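Telomerase reverse transcriptase (Candida tropicalis MYA-3404, PDB 6ZD1) probably elongates telomeres as a reverse transcriptase, copying a template within the telomerase RNA to add simple sequence repeats to chromosome ends. Local coordinates at residues 344-349 with 458-464; 352-356 with 435-440. All blocks are in the same frame, centred on the assembly; numbering follows the deposited sequence.

Contact 1 (344-349 with 458-464)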
loop_
_atom_site.group_PDB
_atom_site.type_symbol
_atom_site.label_atom_id
_atom_site.label_comp_id
_atom_site.label_asym_id
_atom_site.label_seq_id
_atom_site.Cartn_x
_atom_site.Cartn_y
_atom_site.Cartn_z
ATOM N N TYR A 344 -16.000 -7.749 -2.741
ATOM C CA TYR A 344 -15.904 -6.941 -3.957
ATOM C C TYR A 344 -16.441 -7.686 -5.175
ATOM O O TYR A 344 -17.150 -7.101 -6.003
ATOM C CB TYR A 344 -14.459 -6.511 -4.207
ATOM C CG TYR A 344 -13.975 -5.419 -3.288
ATOM C CD1 TYR A 344 -13.014 -5.677 -2.318
ATOM C CD2 TYR A 344 -14.482 -4.130 -3.385
ATOM C CE1 TYR A 344 -12.571 -4.680 -1.473
ATOM C CE2 TYR A 344 -14.045 -3.127 -2.545
ATOM C CZ TYR A 344 -13.089 -3.407 -1.591
ATOM O OH TYR A 344 -12.651 -2.408 -0.749
ATOM N N ASP A 345 -16.099 -8.971 -5.316
ATOM C CA ASP A 345 -16.588 -9.734 -6.462
ATOM C C ASP A 345 -18.095 -9.940 -6.388
ATOM O O ASP A 345 -18.782 -9.897 -7.415
ATOM C CB ASP A 345 -15.879 -11.089 -6.555
ATOM C CG ASP A 345 -14.390 -10.961 -6.833
ATOM O OD1 ASP A 345 -13.589 -11.349 -5.958
ATOM O OD2 ASP A 345 -14.022 -10.470 -7.921
ATOM N N ARG A 346 -18.625 -10.164 -5.186
ATOM C CA ARG A 346 -20.033 -10.490 -4.992
ATOM C C ARG A 346 -20.904 -9.263 -4.763
ATOM O O ARG A 346 -22.124 -9.410 -4.642
ATOM C CB ARG A 346 -20.207 -11.459 -3.811
ATOM C CG ARG A 346 -19.301 -12.693 -3.820
ATOM C CD ARG A 346 -19.277 -13.393 -5.166
ATOM N NE ARG A 346 -20.577 -13.942 -5.541
ATOM C CZ ARG A 346 -20.856 -14.428 -6.747
ATOM N NH1 ARG A 346 -19.930 -14.428 -7.696
ATOM N NH2 ARG A 346 -22.063 -14.909 -7.007
ATOM N N LEU A 347 -20.315 -8.068 -4.705
ATOM C CA LEU A 347 -21.074 -6.853 -4.428
ATOM C C LEU A 347 -22.198 -6.681 -5.443
ATOM O O LEU A 347 -22.012 -6.899 -6.643
ATOM C CB LEU A 347 -20.147 -5.638 -4.462
ATOM C CG LEU A 347 -20.506 -4.427 -3.601
ATOM C CD1 LEU A 347 -20.267 -4.737 -2.130
ATOM C CD2 LEU A 347 -19.711 -3.204 -4.028
ATOM N N ASN A 348 -23.384 -6.324 -4.950
ATOM C CA ASN A 348 -24.557 -6.169 -5.807
ATOM C C ASN A 348 -24.565 -4.762 -6.394
ATOM O O ASN A 348 -24.761 -3.779 -5.669
ATOM C CB ASN A 348 -25.835 -6.447 -5.020
ATOM C CG ASN A 348 -27.065 -6.490 -5.902
ATOM O OD1 ASN A 348 -27.600 -5.451 -6.291
ATOM N ND2 ASN A 348 -27.527 -7.695 -6.217
ATOM N N GLN A 349 -24.376 -4.665 -7.712
ATOM C CA GLN A 349 -24.281 -3.358 -8.354
ATOM C C GLN A 349 -25.574 -2.571 -8.201
ATOM O O GLN A 349 -25.547 -1.359 -7.952
ATOM C CB GLN A 349 -23.926 -3.518 -9.832
ATOM C CG GLN A 349 -22.515 -4.025 -10.074
ATOM C CD GLN A 349 -22.238 -4.250 -11.542
ATOM O OE1 GLN A 349 -23.064 -3.921 -12.395
ATOM N NE2 GLN A 349 -21.078 -4.820 -11.849
ATOM N N ARG A 458 -17.390 -7.106 -15.974
ATOM C CA ARG A 458 -17.850 -7.920 -14.856
ATOM C C ARG A 458 -19.324 -8.268 -15.011
ATOM O O ARG A 458 -20.142 -7.407 -15.346
ATOM C CB ARG A 458 -17.625 -7.188 -13.535
ATOM C CG ARG A 458 -16.173 -6.970 -13.192
ATOM C CD ARG A 458 -16.013 -6.702 -11.712
ATOM N NE ARG A 458 -16.515 -7.819 -10.917
ATOM C CZ ARG A 458 -15.790 -8.886 -10.591
ATOM N NH1 ARG A 458 -14.529 -8.979 -10.989
ATOM N NH2 ARG A 458 -16.323 -9.861 -9.868
ATOM N N LYS A 459 -19.657 -9.543 -14.795
ATOM C CA LYS A 459 -21.061 -9.931 -14.697
ATOM C C LYS A 459 -21.715 -9.309 -13.470
ATOM O O LYS A 459 -22.865 -8.853 -13.529
ATOM C CB LYS A 459 -21.188 -11.455 -14.650
ATOM C CG LYS A 459 -20.650 -12.174 -15.878
ATOM C CD LYS A 459 -20.594 -13.681 -15.660
ATOM C CE LYS A 459 -21.955 -14.249 -15.283
ATOM N NZ LYS A 459 -21.896 -15.723 -15.048
ATOM N N GLN A 460 -21.001 -9.297 -12.348
ATOM C CA GLN A 460 -21.501 -8.754 -11.094
ATOM C C GLN A 460 -20.302 -8.347 -10.252
ATOM O O GLN A 460 -19.213 -8.906 -10.395
ATOM C CB GLN A 460 -22.377 -9.783 -10.362
ATOM C CG GLN A 460 -22.920 -9.360 -9.008
ATOM C CD GLN A 460 -23.890 -8.197 -9.087
ATOM O OE1 GLN A 460 -23.483 -7.047 -9.248
ATOM N NE2 GLN A 460 -25.183 -8.490 -8.963
ATOM N N GLY A 461 -20.508 -7.365 -9.387
ATOM C CA GLY A 461 -19.461 -6.915 -8.494
ATOM C C GLY A 461 -18.753 -5.679 -9.009
ATOM O O GLY A 461 -19.135 -5.053 -10.001
ATOM N N VAL A 462 -17.675 -5.341 -8.313
ATOM C CA VAL A 462 -16.879 -4.161 -8.617
ATOM C C VAL A 462 -15.414 -4.565 -8.591
ATOM O O VAL A 462 -14.997 -5.375 -7.756
ATOM C CB VAL A 462 -17.164 -3.012 -7.624
ATOM C CG1 VAL A 462 -16.119 -1.917 -7.736
ATOM C CG2 VAL A 462 -18.549 -2.439 -7.874
ATOM N N PHE A 463 -14.641 -4.021 -9.526
ATOM C CA PHE A 463 -13.222 -4.331 -9.583
ATOM C C PHE A 463 -12.494 -3.647 -8.440
ATOM O O PHE A 463 -12.620 -2.435 -8.246
ATOM C CB PHE A 463 -12.633 -3.877 -10.914
ATOM C CG PHE A 463 -12.713 -4.906 -11.992
ATOM C CD1 PHE A 463 -12.395 -6.226 -11.727
ATOM C CD2 PHE A 463 -13.108 -4.556 -13.271
ATOM C CE1 PHE A 463 -12.463 -7.179 -12.722
ATOM C CE2 PHE A 463 -13.178 -5.503 -14.269
ATOM C CZ PHE A 463 -12.854 -6.817 -13.995
ATOM N N GLN A 464 -11.723 -4.422 -7.688
ATOM C CA GLN A 464 -10.824 -3.839 -6.709
ATOM C C GLN A 464 -9.656 -3.188 -7.436
ATOM O O GLN A 464 -9.069 -3.784 -8.345
ATOM C CB GLN A 464 -10.335 -4.910 -5.740
ATOM C CG GLN A 464 -9.655 -4.363 -4.506
ATOM C CD GLN A 464 -9.246 -5.461 -3.550
ATOM O OE1 GLN A 464 -9.855 -6.532 -3.524
ATOM N NE2 GLN A 464 -8.205 -5.208 -2.765
#
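Q460 OE1 takes two backbone N-H groups at once. Q349 N donates to it across the contact at 3.0 Å, arriving from above the carbonyl plane, while G461 N donates in that plane, on a lone pair. CG of Q460 stands anti to its backbone N (chi1 178°) and the chain then bends at chi2, carrying OE1 to the first backbone N-H of helix 349-359. Q349 answers with its own amide: its extended side chain runs past that of Q460 in the opposite direction, and NE2 meets G461 O at 2.7 Å, in the carbonyl plane and nearly in the plane of its own amide. At the helix 343-346 end of the contact, V462 N donates to Y344 O at 3.0 Å in an almost straight bond (171° at the hydrogen). Between these bonds G461 lies flush against the other backbone, its CA 3.2 Å from D345 O and equally near L347 O in two CA-H...O contacts.

R458 curls back and grips Q460 O side-on with NE and NH2. NH2 also forms a salt bridge to D345 OD2 (3.1 Å), with carboxylate and guanidinium planes 41° apart; Y212 OH bonds both D345 OD2 and R458 NH1. At the far end the Q464 side chain crosses the Y344 ring, CG over one face and OE1 3.5 Å from CD1.

By sequence and position the segments correspond to the end of motif A and the start of motif B' of telomerase reverse transcriptases. L347 O comes within 3.0 Å of Q460 OE1, acceptor against acceptor; the two N-H groups on OE1 probably offset that repulsion, and the amide that receives them is thereby fixed in its rotation.

Contact 2 (352-356 with 435-440)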
loop_
_atom_site.group_PDB
_atom_site.type_symbol
_atom_site.label_atom_id
_atom_site.label_comp_id
_atom_site.label_asym_id
_atom_site.label_seq_id
_atom_site.Cartn_x
_atom_site.Cartn_y
_atom_site.Cartn_z
ATOM N N LEU A 352 -25.898 -1.384 -4.730
ATOM C CA LEU A 352 -24.952 -0.288 -4.540
ATOM C C LEU A 352 -25.496 1.009 -5.121
ATOM O O LEU A 352 -25.397 2.068 -4.491
ATOM C CB LEU A 352 -23.606 -0.636 -5.179
ATOM C CG LEU A 352 -22.553 0.476 -5.263
ATOM C CD1 LEU A 352 -22.187 1.011 -3.881
ATOM C CD2 LEU A 352 -21.312 -0.026 -5.985
ATOM N N LYS A 353 -26.111 0.939 -6.304
ATOM C CA LYS A 353 -26.639 2.147 -6.930
ATOM C C LYS A 353 -27.791 2.727 -6.119
ATOM O O LYS A 353 -27.937 3.952 -6.028
ATOM C CB LYS A 353 -27.065 1.853 -8.371
ATOM C CG LYS A 353 -25.918 1.994 -9.370
ATOM C CD LYS A 353 -26.293 1.522 -10.770
ATOM C CE LYS A 353 -26.322 0.002 -10.856
ATOM N NZ LYS A 353 -26.518 -0.478 -12.255
ATOM N N GLU A 354 -28.618 1.864 -5.522
ATOM C CA GLU A 354 -29.672 2.352 -4.637
ATOM C C GLU A 354 -29.090 2.999 -3.381
ATOM O O GLU A 354 -29.579 4.042 -2.933
ATOM C CB GLU A 354 -30.610 1.201 -4.261
ATOM C CG GLU A 354 -31.252 0.501 -5.460
ATOM C CD GLU A 354 -31.970 -0.790 -5.086
ATOM O OE1 GLU A 354 -32.073 -1.097 -3.876
ATOM O OE2 GLU A 354 -32.431 -1.501 -6.008
ATOM N N SER A 355 -28.033 2.410 -2.814
ATOM C CA SER A 355 -27.403 2.997 -1.634
ATOM C C SER A 355 -26.865 4.387 -1.933
ATOM O O SER A 355 -27.010 5.308 -1.118
ATOM C CB SER A 355 -26.271 2.103 -1.131
ATOM O OG SER A 355 -26.768 0.875 -0.632
ATOM N N ILE A 356 -26.229 4.554 -3.095
ATOM C CA ILE A 356 -25.688 5.857 -3.471
ATOM C C ILE A 356 -26.807 6.880 -3.611
ATOM O O ILE A 356 -26.702 8.009 -3.116
ATOM C CB ILE A 356 -24.859 5.731 -4.761
ATOM C CG1 ILE A 356 -23.617 4.874 -4.501
ATOM C CG2 ILE A 356 -24.488 7.102 -5.292
ATOM C CD1 ILE A 356 -22.727 4.703 -5.714
ATOM N N CYS A 435 -20.408 7.762 -10.836
ATOM C CA CYS A 435 -20.537 6.537 -10.051
ATOM C C CYS A 435 -21.110 5.409 -10.900
ATOM O O CYS A 435 -20.564 4.300 -10.931
ATOM C CB CYS A 435 -21.409 6.786 -8.820
ATOM S SG CYS A 435 -20.640 7.827 -7.545
ATOM N N HIS A 436 -22.204 5.683 -11.619
ATOM C CA HIS A 436 -22.789 4.674 -12.496
ATOM C C HIS A 436 -21.810 4.251 -13.580
ATOM O O HIS A 436 -21.711 3.063 -13.906
ATOM C CB HIS A 436 -24.081 5.194 -13.121
ATOM C CG HIS A 436 -25.229 5.253 -12.165
ATOM N ND1 HIS A 436 -26.542 5.304 -12.581
ATOM C CD2 HIS A 436 -25.262 5.269 -10.812
ATOM C CE1 HIS A 436 -27.334 5.350 -11.525
ATOM N NE2 HIS A 436 -26.584 5.332 -10.439
ATOM N N SER A 437 -21.078 5.210 -14.152
ATOM C CA SER A 437 -20.109 4.872 -15.190
ATOM C C SER A 437 -19.014 3.958 -14.649
ATOM O O SER A 437 -18.611 2.999 -15.318
ATOM C CB SER A 437 -19.503 6.145 -15.777
ATOM O OG SER A 437 -18.485 5.836 -16.712
ATOM N N GLN A 438 -18.529 4.228 -13.435
ATOM C CA GLN A 438 -17.506 3.371 -12.843
ATOM C C GLN A 438 -18.055 1.982 -12.539
ATOM O O GLN A 438 -17.348 0.981 -12.697
ATOM C CB GLN A 438 -16.948 4.013 -11.573
ATOM C CG GLN A 438 -16.157 5.292 -11.805
ATOM C CD GLN A 438 -14.718 5.033 -12.211
ATOM O OE1 GLN A 438 -13.989 4.313 -11.528
ATOM N NE2 GLN A 438 -14.300 5.623 -13.327
ATOM N N ILE A 439 -19.309 1.900 -12.095
ATOM C CA ILE A 439 -19.894 0.605 -11.768
ATOM C C ILE A 439 -20.192 -0.184 -13.037
ATOM O O ILE A 439 -19.818 -1.355 -13.163
ATOM C CB ILE A 439 -21.170 0.787 -10.927
ATOM C CG1 ILE A 439 -20.855 1.443 -9.585
ATOM C CG2 ILE A 439 -21.865 -0.551 -10.722
ATOM C CD1 ILE A 439 -22.070 2.071 -8.933
ATOM N N GLU A 440 -20.858 0.450 -14.000
ATOM C CA GLU A 440 -21.432 -0.279 -15.124
ATOM C C GLU A 440 -20.496 -0.401 -16.319
ATOM O O GLU A 440 -20.674 -1.318 -17.128
ATOM C CB GLU A 440 -22.737 0.393 -15.566
ATOM C CG GLU A 440 -23.735 0.582 -14.431
ATOM C CD GLU A 440 -24.968 1.370 -14.841
ATOM O OE1 GLU A 440 -26.042 1.138 -14.239
ATOM O OE2 GLU A 440 -24.863 2.218 -15.756
#
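Helices 349-359 and 428-440 run antiparallel here, their local axes 167° apart in direction and 11.1 Å apart at closest approach, with K353 and H436 nearest in register. This antiparallel helix pair belongs to the reverse transcriptase domain, and helix 469-484 covers its buried side, where F472 touches both L352 and I439.

The apolar layer centres on I439 CD1. L352 CD2 lies 3.7 Å from it, the two side chains meeting at a slant, and I356 CD1 approaches from the next turn. I356 CD1 also rests on CB of C435, at 4.0 Å, and its extended end reaches across toward the second helix; behind C435, V284 and L288 of helix 263-298 continue the packing.

Toward the more exposed side the K353 side chain reaches across to H436 and E440. Its aliphatic chain passes over one face of the H436 imidazole: CD sits 3.9 Å from the ring centroid and 10° off the normal, a CH-pi contact almost over the centre, while CG stays 3.6 Å from NE2. Beyond CD the chain bends (chi3 -76°), turning the ammonium away from the imidazole toward the last turn of helix 428-440. There NZ, which also has a weak bond to N350 OD1, forms a salt bridge with E440 OE1 at 2.6 Å, on the anti lone pair of that oxygen.

Strand 334-339 leads into helix 343-346 and then directly into helix 349-359, so the first halves of both contacts follow one another. The chain then makes a long excursion, with residues 392-417 not modelled, and returns as helix 428-440, where contact 2 closes a loop of 78 intervening residues. Strands 443-446 and 454-458 of the five-stranded sheet come next, and the segment that starts at the end of strand 454-458 closes contact 1 around the smaller loop. The two sites adjoin: L352 CD2 packs against both L347 CD2 and V462 CG2, and Q349 CG against I439 CG2. Together they join the two short helices after strand 334-339 to the returning helix and to the approach to helix 469-484.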